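Local coordinates for protein Non-sulfated chondroitin lyase E66 (Autographa californica nucleopolyhedrovirus, PDB 3VSN) that degrades non-sulfated chondroitin as a lyase in the baculovirus envelope and is essential for oral infectivity, perhaps by digesting chondroitin sulfate of the host's midgut peritrophic matrix, at residues L120-P125 with R169-L174; I519-L524 with V536-S541; N582-L587 with V595-K600. All blocks are in the same frame, centred on the assembly; numbering follows the deposited sequence.

Interaction 1 of 3, residues L120-P125 with R169-L174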
ATOM      1  N   LEU A 120     -19.028  18.278 -28.706  1.00 27.50           N
ATOM      2  CA  LEU A 120     -18.112  17.302 -29.298  1.00 27.81           C
ATOM      3  C   LEU A 120     -18.043  17.410 -30.824  1.00 28.40           C
ATOM      4  O   LEU A 120     -19.080  17.402 -31.492  1.00 28.63           O
ATOM      5  CB  LEU A 120     -18.491  15.871 -28.884  1.00 26.90           C
ATOM      6  CG  LEU A 120     -18.302  15.448 -27.422  1.00 26.67           C
ATOM      7  CD1 LEU A 120     -18.905  14.069 -27.191  1.00 26.49           C
ATOM      8  CD2 LEU A 120     -16.834  15.459 -27.018  1.00 26.34           C
ATOM      9  N   PRO A 121     -16.817  17.527 -31.375  1.00 28.66           N
ATOM     10  CA  PRO A 121     -16.606  17.521 -32.823  1.00 28.76           C
ATOM     11  C   PRO A 121     -17.048  16.221 -33.485  1.00 29.00           C
ATOM     12  O   PRO A 121     -16.864  15.133 -32.925  1.00 28.37           O
ATOM     13  CB  PRO A 121     -15.090  17.682 -32.958  1.00 29.04           C
ATOM     14  CG  PRO A 121     -14.685  18.412 -31.727  1.00 29.12           C
ATOM     15  CD  PRO A 121     -15.586  17.889 -30.646  1.00 28.85           C
ATOM     16  N   ASP A 122     -17.634  16.356 -34.671  1.00 28.78           N
ATOM     17  CA  ASP A 122     -18.052  15.233 -35.492  1.00 29.28           C
ATOM     18  C   ASP A 122     -17.636  15.569 -36.926  1.00 29.64           C
ATOM     19  O   ASP A 122     -18.159  16.519 -37.509  1.00 29.58           O
ATOM     20  CB  ASP A 122     -19.571  15.047 -35.384  1.00 29.04           C
ATOM     21  CG  ASP A 122     -20.063  13.742 -35.997  1.00 28.92           C
ATOM     22  OD1 ASP A 122     -21.248  13.419 -35.790  1.00 29.15           O
ATOM     23  OD2 ASP A 122     -19.291  13.033 -36.676  1.00 29.49           O
ATOM     24  N   PRO A 123     -16.682  14.804 -37.499  1.00 30.20           N
ATOM     25  CA  PRO A 123     -16.032  13.605 -36.953  1.00 30.04           C
ATOM     26  C   PRO A 123     -15.062  13.917 -35.802  1.00 29.99           C
ATOM     27  O   PRO A 123     -14.619  15.061 -35.672  1.00 29.66           O
ATOM     28  CB  PRO A 123     -15.269  13.050 -38.161  1.00 30.14           C
ATOM     29  CG  PRO A 123     -14.941  14.255 -38.971  1.00 30.29           C
ATOM     30  CD  PRO A 123     -16.102  15.197 -38.799  1.00 30.42           C
ATOM     31  N   PRO A 124     -14.738  12.907 -34.964  1.00 30.22           N
ATOM     32  CA  PRO A 124     -13.796  13.130 -33.866  1.00 30.59           C
ATOM     33  C   PRO A 124     -12.406  13.508 -34.389  1.00 31.52           C
ATOM     34  O   PRO A 124     -12.068  13.160 -35.523  1.00 31.12           O
ATOM     35  CB  PRO A 124     -13.750  11.769 -33.159  1.00 30.64           C
ATOM     36  CG  PRO A 124     -14.159  10.784 -34.201  1.00 30.34           C
ATOM     37  CD  PRO A 124     -15.198  11.503 -35.011  1.00 30.19           C
ATOM     38  N   PRO A 125     -11.605  14.224 -33.577  1.00 32.27           N
ATOM     39  CA  PRO A 125     -10.260  14.589 -34.025  1.00 33.11           C
ATOM     40  C   PRO A 125      -9.350  13.371 -34.181  1.00 33.98           C
ATOM     41  O   PRO A 125      -9.562  12.348 -33.523  1.00 33.34           O
ATOM     42  CB  PRO A 125      -9.747  15.497 -32.902  1.00 33.06           C
ATOM     43  CG  PRO A 125     -10.545  15.119 -31.702  1.00 32.98           C
ATOM     44  CD  PRO A 125     -11.895  14.717 -32.216  1.00 32.67           C
ATOM     45  N   ARG A 169     -24.657   5.190 -27.840  1.00 18.55           N
ATOM     46  CA  ARG A 169     -24.373   4.396 -29.042  1.00 19.17           C
ATOM     47  C   ARG A 169     -23.681   5.231 -30.116  1.00 19.30           C
ATOM     48  O   ARG A 169     -22.685   4.797 -30.697  1.00 19.16           O
ATOM     49  CB  ARG A 169     -25.652   3.760 -29.605  1.00 19.88           C
ATOM     50  CG  ARG A 169     -26.144   2.547 -28.830  1.00 20.76           C
ATOM     51  CD  ARG A 169     -27.288   1.846 -29.550  1.00 21.88           C
ATOM     52  NE  ARG A 169     -28.519   2.629 -29.491  1.00 23.21           N
ATOM     53  CZ  ARG A 169     -29.498   2.439 -28.609  1.00 23.80           C
ATOM     54  NH1 ARG A 169     -30.564   3.219 -28.644  1.00 24.47           N
ATOM     55  NH2 ARG A 169     -29.423   1.472 -27.697  1.00 24.15           N
ATOM     56  N   TYR A 170     -24.192   6.434 -30.367  1.00 19.46           N
ATOM     57  CA  TYR A 170     -23.606   7.275 -31.400  1.00 19.41           C
ATOM     58  C   TYR A 170     -22.244   7.858 -31.023  1.00 19.34           C
ATOM     59  O   TYR A 170     -21.277   7.698 -31.762  1.00 19.03           O
ATOM     60  CB  TYR A 170     -24.545   8.401 -31.844  1.00 19.43           C
ATOM     61  CG  TYR A 170     -23.955   9.172 -33.005  1.00 19.58           C
ATOM     62  CD1 TYR A 170     -23.233  10.348 -32.796  1.00 19.65           C
ATOM     63  CD2 TYR A 170     -24.080   8.696 -34.309  1.00 19.73           C
ATOM     64  CE1 TYR A 170     -22.673  11.041 -33.857  1.00 19.72           C
ATOM     65  CE2 TYR A 170     -23.523   9.381 -35.376  1.00 19.72           C
ATOM     66  CZ  TYR A 170     -22.824  10.547 -35.147  1.00 19.73           C
ATOM     67  OH  TYR A 170     -22.273  11.222 -36.209  1.00 20.09           O
ATOM     68  N   TRP A 171     -22.177   8.548 -29.889  1.00 19.49           N
ATOM     69  CA  TRP A 171     -20.973   9.297 -29.537  1.00 19.94           C
ATOM     70  C   TRP A 171     -19.811   8.442 -29.113  1.00 20.10           C
ATOM     71  O   TRP A 171     -18.657   8.779 -29.397  1.00 20.10           O
ATOM     72  CB  TRP A 171     -21.282  10.402 -28.532  1.00 20.13           C
ATOM     73  CG  TRP A 171     -22.047  11.522 -29.191  1.00 20.74           C
ATOM     74  CD1 TRP A 171     -23.409  11.800 -29.095  1.00 20.80           C
ATOM     75  CD2 TRP A 171     -21.518  12.524 -30.127  1.00 21.14           C
ATOM     76  NE1 TRP A 171     -23.745  12.884 -29.866  1.00 21.29           N
ATOM     77  CE2 TRP A 171     -22.657  13.367 -30.512  1.00 21.38           C
ATOM     78  CE3 TRP A 171     -20.258  12.801 -30.659  1.00 21.22           C
ATOM     79  CZ2 TRP A 171     -22.518  14.435 -31.391  1.00 21.27           C
ATOM     80  CZ3 TRP A 171     -20.131  13.881 -31.543  1.00 21.53           C
ATOM     81  CH2 TRP A 171     -21.234  14.678 -31.898  1.00 21.50           C
ATOM     82  N   LEU A 172     -20.096   7.319 -28.460  1.00 19.98           N
ATOM     83  CA  LEU A 172     -19.031   6.378 -28.121  1.00 20.20           C
ATOM     84  C   LEU A 172     -18.618   5.591 -29.359  1.00 20.65           C
ATOM     85  O   LEU A 172     -17.464   5.193 -29.480  1.00 20.79           O
ATOM     86  CB  LEU A 172     -19.419   5.459 -26.955  1.00 19.69           C
ATOM     87  CG  LEU A 172     -19.670   6.138 -25.598  1.00 19.56           C
ATOM     88  CD1 LEU A 172     -19.637   5.109 -24.476  1.00 19.12           C
ATOM     89  CD2 LEU A 172     -18.666   7.250 -25.312  1.00 19.63           C
ATOM     90  N   GLY A 173     -19.557   5.393 -30.284  1.00 20.92           N
ATOM     91  CA  GLY A 173     -19.241   4.822 -31.595  1.00 21.47           C
ATOM     92  C   GLY A 173     -18.157   5.620 -32.296  1.00 21.53           C
ATOM     93  O   GLY A 173     -17.294   5.054 -32.968  1.00 21.91           O
ATOM     94  N   LEU A 174     -18.195   6.938 -32.117  1.00 21.73           N
ATOM     95  CA  LEU A 174     -17.185   7.826 -32.678  1.00 21.95           C
ATOM     96  C   LEU A 174     -15.918   7.913 -31.824  1.00 22.36           C
ATOM     97  O   LEU A 174     -14.813   7.766 -32.345  1.00 22.32           O
ATOM     98  CB  LEU A 174     -17.754   9.231 -32.900  1.00 22.11           C
ATOM     99  CG  LEU A 174     -18.783   9.459 -34.014  1.00 22.27           C
ATOM    100  CD1 LEU A 174     -19.190  10.922 -34.020  1.00 22.33           C
ATOM    101  CD2 LEU A 174     -18.253   9.053 -35.384  1.00 22.64           C
TER
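Leu120, Asp122 and Pro124 pack against Tyr170, Trp171 and Leu174 in a surface contact between a proline-rich loop and a helix of the N-terminal alpha/alpha toroid. The contact joins the loop that follows helix 103-119 to the flank of helix 161-175. Trp171 is the central piece. The benzene half of its indole lies beside Leu120, whose CB is 3.7 Å from Trp171 CZ3 while its CD1 reaches Trp171 CE3. The carbonyl O of Pro121 sits at the indole edge, in plane, and also accepts a hydrogen bond from Tyr175 OH. Phe148 and Met144 of helix 138-154 continue this packing, the first against Trp171 and the second against Leu120. Further along, Leu174 spreads its two methyls between Asp122 and Pro124: its CD2 meets Pro124 CD at 3.9 Å, while its CD1 lies beside the Asp122 carboxylate. The peptide bond between Asp122 and Pro123 is cis. On the exposed side, CG of Asp122 stands anti to the backbone N (chi1 -169°), which swings the carboxylate across to the helix, to Tyr170. The phenol ring and the carboxylate are turned 55° from each other, and Tyr170 OH donates a very short hydrogen bond of 2.5 Å to Asp122 OD1, which lies in the plane of the ring.

Interaction 2 of 3, residues I519-L524 with V536-S541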
ATOM      1  N   ILE A 519      23.934  -5.340  25.401  1.00 16.45           N
ATOM      2  CA  ILE A 519      23.716  -4.548  24.187  1.00 16.24           C
ATOM      3  C   ILE A 519      23.474  -3.104  24.619  1.00 16.16           C
ATOM      4  O   ILE A 519      22.703  -2.853  25.544  1.00 15.90           O
ATOM      5  CB  ILE A 519      22.512  -5.067  23.367  1.00 16.17           C
ATOM      6  CG1 ILE A 519      22.811  -6.470  22.822  1.00 16.37           C
ATOM      7  CG2 ILE A 519      22.153  -4.099  22.238  1.00 15.98           C
ATOM      8  CD1 ILE A 519      21.693  -7.075  22.004  1.00 16.67           C
ATOM      9  N   ASN A 520      24.137  -2.157  23.963  1.00 16.23           N
ATOM     10  CA  ASN A 520      23.920  -0.751  24.285  1.00 16.52           C
ATOM     11  C   ASN A 520      22.570  -0.247  23.777  1.00 15.55           C
ATOM     12  O   ASN A 520      22.309  -0.244  22.574  1.00 15.08           O
ATOM     13  CB  ASN A 520      25.048   0.132  23.749  1.00 17.86           C
ATOM     14  CG  ASN A 520      24.973   1.543  24.288  1.00 18.89           C
ATOM     15  OD1 ASN A 520      24.539   2.461  23.595  1.00 20.14           O
ATOM     16  ND2 ASN A 520      25.346   1.719  25.554  1.00 19.22           N
ATOM     17  N   VAL A 521      21.711   0.155  24.707  1.00 14.63           N
ATOM     18  CA  VAL A 521      20.408   0.716  24.364  1.00 13.90           C
ATOM     19  C   VAL A 521      20.302   2.079  25.034  1.00 13.65           C
ATOM     20  O   VAL A 521      20.166   2.159  26.260  1.00 13.66           O
ATOM     21  CB  VAL A 521      19.241  -0.196  24.818  1.00 13.84           C
ATOM     22  CG1 VAL A 521      17.895   0.407  24.421  1.00 13.54           C
ATOM     23  CG2 VAL A 521      19.383  -1.592  24.230  1.00 13.61           C
ATOM     24  N   PRO A 522      20.377   3.160  24.238  1.00 13.49           N
ATOM     25  CA  PRO A 522      20.336   4.509  24.797  1.00 13.45           C
ATOM     26  C   PRO A 522      19.001   4.809  25.458  1.00 13.51           C
ATOM     27  O   PRO A 522      17.996   4.163  25.149  1.00 13.31           O
ATOM     28  CB  PRO A 522      20.515   5.405  23.565  1.00 13.40           C
ATOM     29  CG  PRO A 522      21.193   4.532  22.558  1.00 13.34           C
ATOM     30  CD  PRO A 522      20.578   3.184  22.778  1.00 13.38           C
ATOM     31  N   SER A 523      18.992   5.787  26.359  1.00 13.54           N
ATOM     32  CA  SER A 523      17.748   6.226  26.969  1.00 13.59           C
ATOM     33  C   SER A 523      16.904   7.004  25.955  1.00 13.26           C
ATOM     34  O   SER A 523      17.401   7.421  24.902  1.00 12.92           O
ATOM     35  CB  SER A 523      18.025   7.067  28.217  1.00 14.28           C
ATOM     36  OG  SER A 523      18.404   8.385  27.872  1.00 15.06           O
ATOM     37  N   LEU A 524      15.624   7.172  26.272  1.00 12.87           N
ATOM     38  CA  LEU A 524      14.721   7.973  25.455  1.00 12.72           C
ATOM     39  C   LEU A 524      14.883   9.444  25.797  1.00 12.70           C
ATOM     40  O   LEU A 524      14.856   9.821  26.971  1.00 12.78           O
ATOM     41  CB  LEU A 524      13.268   7.546  25.685  1.00 12.48           C
ATOM     42  CG  LEU A 524      12.892   6.076  25.482  1.00 12.71           C
ATOM     43  CD1 LEU A 524      11.438   5.847  25.880  1.00 12.64           C
ATOM     44  CD2 LEU A 524      13.133   5.635  24.046  1.00 12.44           C
ATOM     45  N   VAL A 536      10.585  11.534  20.162  1.00 12.72           N
ATOM     46  CA  VAL A 536      11.269  10.770  21.201  1.00 12.41           C
ATOM     47  C   VAL A 536      12.274   9.920  20.430  1.00 12.35           C
ATOM     48  O   VAL A 536      11.906   9.243  19.465  1.00 12.26           O
ATOM     49  CB  VAL A 536      10.309   9.865  21.995  1.00 12.47           C
ATOM     50  CG1 VAL A 536      11.078   9.023  23.008  1.00 12.41           C
ATOM     51  CG2 VAL A 536       9.240  10.696  22.693  1.00 12.67           C
ATOM     52  N   GLU A 537      13.538   9.968  20.835  1.00 12.23           N
ATOM     53  CA  GLU A 537      14.590   9.292  20.073  1.00 12.38           C
ATOM     54  C   GLU A 537      15.632   8.638  20.973  1.00 12.15           C
ATOM     55  O   GLU A 537      15.733   8.959  22.158  1.00 11.80           O
ATOM     56  CB  GLU A 537      15.259  10.269  19.090  1.00 12.56           C
ATOM     57  CG  GLU A 537      16.001  11.424  19.760  1.00 12.99           C
ATOM     58  CD  GLU A 537      16.507  12.485  18.789  1.00 13.22           C
ATOM     59  OE1 GLU A 537      16.091  12.492  17.609  1.00 13.31           O
ATOM     60  OE2 GLU A 537      17.331  13.326  19.213  1.00 13.63           O
ATOM     61  N   GLN A 538      16.387   7.706  20.399  1.00 12.25           N
ATOM     62  CA  GLN A 538      17.555   7.136  21.056  1.00 12.47           C
ATOM     63  C   GLN A 538      18.792   7.593  20.295  1.00 12.74           C
ATOM     64  O   GLN A 538      19.006   7.206  19.137  1.00 12.58           O
ATOM     65  CB  GLN A 538      17.463   5.606  21.122  1.00 12.66           C
ATOM     66  CG  GLN A 538      16.460   5.103  22.158  1.00 12.81           C
ATOM     67  CD  GLN A 538      16.416   3.585  22.282  1.00 13.18           C
ATOM     68  OE1 GLN A 538      17.222   2.874  21.686  1.00 13.54           O
ATOM     69  NE2 GLN A 538      15.468   3.085  23.064  1.00 13.20           N
ATOM     70  N   ILE A 539      19.587   8.440  20.944  1.00 12.85           N
ATOM     71  CA  ILE A 539      20.779   9.012  20.328  1.00 13.05           C
ATOM     72  C   ILE A 539      21.909   7.979  20.312  1.00 13.12           C
ATOM     73  O   ILE A 539      22.181   7.322  21.318  1.00 13.21           O
ATOM     74  CB  ILE A 539      21.221  10.319  21.032  1.00 13.26           C
ATOM     75  CG1 ILE A 539      20.115  11.384  20.924  1.00 13.26           C
ATOM     76  CG2 ILE A 539      22.519  10.848  20.426  1.00 13.53           C
ATOM     77  CD1 ILE A 539      20.247  12.547  21.891  1.00 13.57           C
ATOM     78  N   ILE A 540      22.545   7.835  19.154  1.00 12.96           N
ATOM     79  CA  ILE A 540      23.642   6.885  18.972  1.00 13.12           C
ATOM     80  C   ILE A 540      24.916   7.632  18.565  1.00 13.34           C
ATOM     81  O   ILE A 540      24.878   8.516  17.705  1.00 13.28           O
ATOM     82  CB  ILE A 540      23.278   5.783  17.946  1.00 13.07           C
ATOM     83  CG1 ILE A 540      22.739   6.402  16.640  1.00 13.02           C
ATOM     84  CG2 ILE A 540      22.255   4.823  18.548  1.00 12.96           C
ATOM     85  CD1 ILE A 540      22.548   5.422  15.496  1.00 13.05           C
ATOM     86  N   SER A 541      26.041   7.287  19.186  1.00 13.73           N
ATOM     87  CA  SER A 541      27.284   8.034  18.962  1.00 13.99           C
ATOM     88  C   SER A 541      27.806   7.881  17.533  1.00 14.17           C
ATOM     89  O   SER A 541      27.737   6.794  16.956  1.00 13.66           O
ATOM     90  CB  SER A 541      28.361   7.617  19.965  1.00 14.26           C
ATOM     91  OG  SER A 541      28.837   6.312  19.686  1.00 14.83           O
TER
HETATM   92  O   HOH W   1      18.745   9.377  23.590  1.00 11.41           O
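Pro522 and Leu524 close round the side chain of Gln538, where an irregular chain segment lies against strand 533-540 in the beta-sandwich part of the protein. Segment 519-524 leads directly into strand 525-530, the partner of strand 533-540 in an antiparallel sheet, so the contact lies where that pairing gives way to side-chain packing. The tight part centres on the buried Gln538 and Leu524. Pro522 O sits over the face of the Gln538 amide, 3.3 Å from Gln538 CD, too poorly placed to take a hydrogen bond from NE2, and Gln538 OE1 lies 3.5 Å from Pro522 CD. The pyrrolidine ring crosses this chain at about a right angle and presses its CG to 3.2 Å from Ile539 O. Beyond the amide, Leu524 CD2 comes within 3.6 Å of Gln538 NE2, and Leu524 CB packs on Val536 CG1 at 3.8 Å. A CA-H...O contact from Leu524 CA to Glu537 O adds a weak backbone link.

The other side is looser and wetter. Ser523 is exposed with its side chain directed away, and one water spans the gap, donating to Ser523 O at 2.7 Å and accepting from Ile539 N at 2.9 Å.

No direct hydrogen bond joins the two segments. Gln538 NE2 instead donates to Cys553 O on strand 550-558, in the neighbouring seven-stranded sheet. The chemistry thus implies that one amide serves two roles, its face and OE1 packed on Pro522 while NE2 ties the two sheets together, and that water serves the backbone where direct strand pairing is missing.

Interaction 3 of 3, residues N582-L587 with V595-K600; sequences NGVKAL and VKENNK
Lys585 and Lys596 form the hydrogen-bonded pair of an antiparallel beta hairpin, built from strands 584-589 and 592-597 within a C-terminal sheet. Backbone bonds come first. Lys585 N donates to Lys596 O at 3.0 Å and Lys596 N donates to Lys585 O at 2.8 Å, both nearly straight at 175° and 176°. CA-H...O contacts from Val584 and Val595 supplement the same two acceptors.

Apolar packing joins Val584, Ala586 and Val595 on one face. Ala586 CB meets Val595 CG2 at 4.2 Å across a non-hydrogen-bonded pair. On the same face the Val584 CG2 methyl lies against the carboxylate end of Glu597, 3.9 Å from Glu597 CD, the two side chains crossing at a slant. The carboxylate itself is hydrogen-bonded by Thr422 and Thr424.

Turns and water take over where the backbone bonds stop. Asn582 OD1 accepts from Val584 N, an Asx turn, and Glu597 begins a type II' turn that leads into strand 600-605. Between these turns Gly583 O takes hydrogens from two waters: one also accepts from Lys596 NZ, at 2.9 Å from that nitrogen, and the other accepts from Asn598 N.

On the opposite face Lys585 NZ and Lys596 NZ are 5.1 Å apart, and both form salt bridges to Glu626 OE2. That oxygen draws both ammonium groups to one carboxylate, which probably balances part of their charge. The hairpin therefore shows its two chemistries on separate faces: paired lysines round an acid on one, and valines with a threonine-bound glutamate on the other.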
ATOM      1  N   ASN A 582       3.356 -13.681  26.579  1.00 14.89           N
ATOM      2  CA  ASN A 582       1.951 -14.006  26.321  1.00 15.27           C
ATOM      3  C   ASN A 582       1.787 -15.314  25.541  1.00 15.20           C
ATOM      4  O   ASN A 582       0.694 -15.622  25.063  1.00 15.81           O
ATOM      5  CB  ASN A 582       1.276 -12.857  25.550  1.00 15.55           C
ATOM      6  CG  ASN A 582       1.783 -12.736  24.118  1.00 15.83           C
ATOM      7  OD1 ASN A 582       2.803 -13.328  23.758  1.00 15.93           O
ATOM      8  ND2 ASN A 582       1.069 -11.970  23.293  1.00 16.06           N
ATOM      9  N   GLY A 583       2.876 -16.068  25.401  1.00 14.64           N
ATOM     10  CA  GLY A 583       2.866 -17.297  24.602  1.00 14.02           C
ATOM     11  C   GLY A 583       3.663 -17.201  23.304  1.00 13.59           C
ATOM     12  O   GLY A 583       3.920 -18.214  22.652  1.00 14.04           O
ATOM     13  N   VAL A 584       4.051 -15.985  22.926  1.00 12.79           N
ATOM     14  CA  VAL A 584       4.851 -15.761  21.719  1.00 12.01           C
ATOM     15  C   VAL A 584       6.324 -15.634  22.094  1.00 11.52           C
ATOM     16  O   VAL A 584       6.682 -14.825  22.959  1.00 11.34           O
ATOM     17  CB  VAL A 584       4.412 -14.479  20.965  1.00 12.05           C
ATOM     18  CG1 VAL A 584       5.364 -14.169  19.814  1.00 11.93           C
ATOM     19  CG2 VAL A 584       2.976 -14.605  20.460  1.00 12.03           C
ATOM     20  N   LYS A 585       7.162 -16.450  21.456  1.00 10.94           N
ATOM     21  CA  LYS A 585       8.614 -16.342  21.570  1.00 10.64           C
ATOM     22  C   LYS A 585       9.189 -16.149  20.174  1.00 10.47           C
ATOM     23  O   LYS A 585       8.679 -16.713  19.203  1.00 10.50           O
ATOM     24  CB  LYS A 585       9.221 -17.605  22.193  1.00 10.52           C
ATOM     25  CG  LYS A 585       8.967 -17.799  23.687  1.00 10.41           C
ATOM     26  CD  LYS A 585       9.668 -19.059  24.186  1.00 10.40           C
ATOM     27  CE  LYS A 585       9.468 -19.290  25.683  1.00 10.49           C
ATOM     28  NZ  LYS A 585      10.360 -20.382  26.181  1.00 10.30           N
ATOM     29  N   ALA A 586      10.241 -15.348  20.069  1.00 10.23           N
ATOM     30  CA  ALA A 586      10.910 -15.163  18.789  1.00 10.16           C
ATOM     31  C   ALA A 586      12.414 -15.245  18.960  1.00 10.11           C
ATOM     32  O   ALA A 586      12.942 -14.952  20.036  1.00 10.06           O
ATOM     33  CB  ALA A 586      10.509 -13.836  18.153  1.00 10.12           C
ATOM     34  N   LEU A 587      13.099 -15.650  17.897  1.00  9.90           N
ATOM     35  CA  LEU A 587      14.547 -15.685  17.902  1.00 10.00           C
ATOM     36  C   LEU A 587      15.078 -15.061  16.632  1.00 10.23           C
ATOM     37  O   LEU A 587      14.679 -15.438  15.530  1.00 10.11           O
ATOM     38  CB  LEU A 587      15.070 -17.118  18.031  1.00  9.90           C
ATOM     39  CG  LEU A 587      16.594 -17.222  18.162  1.00  9.87           C
ATOM     40  CD1 LEU A 587      17.060 -16.715  19.523  1.00  9.76           C
ATOM     41  CD2 LEU A 587      17.048 -18.654  17.945  1.00  9.86           C
ATOM     42  N   VAL A 595       9.790 -17.836  14.929  1.00 11.71           N
ATOM     43  CA  VAL A 595       8.707 -17.467  15.836  1.00 12.01           C
ATOM     44  C   VAL A 595       8.002 -18.734  16.301  1.00 12.36           C
ATOM     45  O   VAL A 595       7.725 -19.622  15.495  1.00 12.37           O
ATOM     46  CB  VAL A 595       7.689 -16.509  15.172  1.00 12.01           C
ATOM     47  CG1 VAL A 595       6.529 -16.207  16.117  1.00 11.97           C
ATOM     48  CG2 VAL A 595       8.370 -15.212  14.763  1.00 11.88           C
ATOM     49  N   LYS A 596       7.731 -18.810  17.603  1.00 12.77           N
ATOM     50  CA  LYS A 596       7.010 -19.938  18.193  1.00 13.41           C
ATOM     51  C   LYS A 596       5.772 -19.432  18.911  1.00 13.81           C
ATOM     52  O   LYS A 596       5.850 -18.519  19.736  1.00 13.79           O
ATOM     53  CB  LYS A 596       7.911 -20.713  19.166  1.00 13.39           C
ATOM     54  CG  LYS A 596       7.189 -21.770  19.991  1.00 13.77           C
ATOM     55  CD  LYS A 596       8.151 -22.593  20.832  1.00 13.91           C
ATOM     56  CE  LYS A 596       7.403 -23.417  21.871  1.00 14.33           C
ATOM     57  NZ  LYS A 596       6.965 -22.595  23.035  1.00 14.27           N
ATOM     58  N   GLU A 597       4.630 -20.030  18.590  1.00 14.65           N
ATOM     59  CA  GLU A 597       3.371 -19.675  19.221  1.00 15.84           C
ATOM     60  C   GLU A 597       2.466 -20.892  19.264  1.00 16.81           C
ATOM     61  O   GLU A 597       2.219 -21.540  18.240  1.00 16.52           O
ATOM     62  CB  GLU A 597       2.692 -18.510  18.483  1.00 15.87           C
ATOM     63  CG  GLU A 597       1.336 -18.134  19.058  1.00 16.26           C
ATOM     64  CD  GLU A 597       0.665 -16.978  18.335  1.00 16.58           C
ATOM     65  OE1 GLU A 597       0.997 -16.696  17.162  1.00 16.35           O
ATOM     66  OE2 GLU A 597      -0.216 -16.351  18.961  1.00 17.02           O
ATOM     67  N   ASN A 598       1.969 -21.183  20.466  1.00 18.13           N
ATOM     68  CA  ASN A 598       1.185 -22.385  20.728  1.00 19.45           C
ATOM     69  C   ASN A 598       1.996 -23.627  20.347  1.00 19.77           C
ATOM     70  O   ASN A 598       3.100 -23.807  20.860  1.00 20.87           O
ATOM     71  CB  ASN A 598      -0.184 -22.308  20.032  1.00 19.83           C
ATOM     72  CG  ASN A 598      -0.995 -21.104  20.487  1.00 20.46           C
ATOM     73  OD1 ASN A 598      -0.969 -20.734  21.665  1.00 20.98           O
ATOM     74  ND2 ASN A 598      -1.714 -20.484  19.558  1.00 20.54           N
ATOM     75  N   ASN A 599       1.477 -24.449  19.441  1.00 20.50           N
ATOM     76  CA  ASN A 599       2.179 -25.653  18.994  1.00 20.81           C
ATOM     77  C   ASN A 599       2.768 -25.504  17.584  1.00 20.08           C
ATOM     78  O   ASN A 599       2.964 -26.495  16.876  1.00 19.63           O
ATOM     79  CB  ASN A 599       1.238 -26.865  19.056  1.00 22.72           C
ATOM     80  CG  ASN A 599       0.152 -26.823  17.988  1.00 24.47           C
ATOM     81  OD1 ASN A 599      -0.273 -25.748  17.548  1.00 26.16           O
ATOM     82  ND2 ASN A 599      -0.298 -27.999  17.556  1.00 25.41           N
ATOM     83  N   LYS A 600       3.033 -24.265  17.179  1.00 18.57           N
ATOM     84  CA  LYS A 600       3.511 -23.983  15.829  1.00 18.12           C
ATOM     85  C   LYS A 600       4.811 -23.194  15.877  1.00 16.86           C
ATOM     86  O   LYS A 600       4.953 -22.284  16.689  1.00 16.24           O
ATOM     87  CB  LYS A 600       2.444 -23.207  15.055  1.00 19.39           C
ATOM     88  CG  LYS A 600       2.768 -22.944  13.595  1.00 21.07           C
ATOM     89  CD  LYS A 600       1.702 -22.057  12.968  1.00 22.58           C
ATOM     90  CE  LYS A 600       1.942 -21.857  11.479  1.00 23.59           C
ATOM     91  NZ  LYS A 600       3.166 -21.043  11.231  1.00 24.86           N
TER
HETATM   92  O   HOH W   2       6.322 -19.781  22.613  1.00 16.07           O
HETATM   93  O   HOH W   3       2.588 -20.424  23.040  1.00 22.77           O

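Interaction 1 lies about 67 Å and 64 Å, centre to centre, from interactions 2 and 3, on the far side of the chain's centre: it is a surface contact of the helical toroid, whereas the others belong to the beta-rich part. Those two are 28 Å apart between centres and share no strand. Interaction 2 is the more buried, and interaction 3 is partly buried. Their chemistry follows the setting. A loop meets a helix through rings, leucine and one exposed side-chain hydrogen bond; a loop meets a strand through packing and a bridging water; two neighbouring strands meet through direct backbone bonds, with waters taking over where the ladder ends.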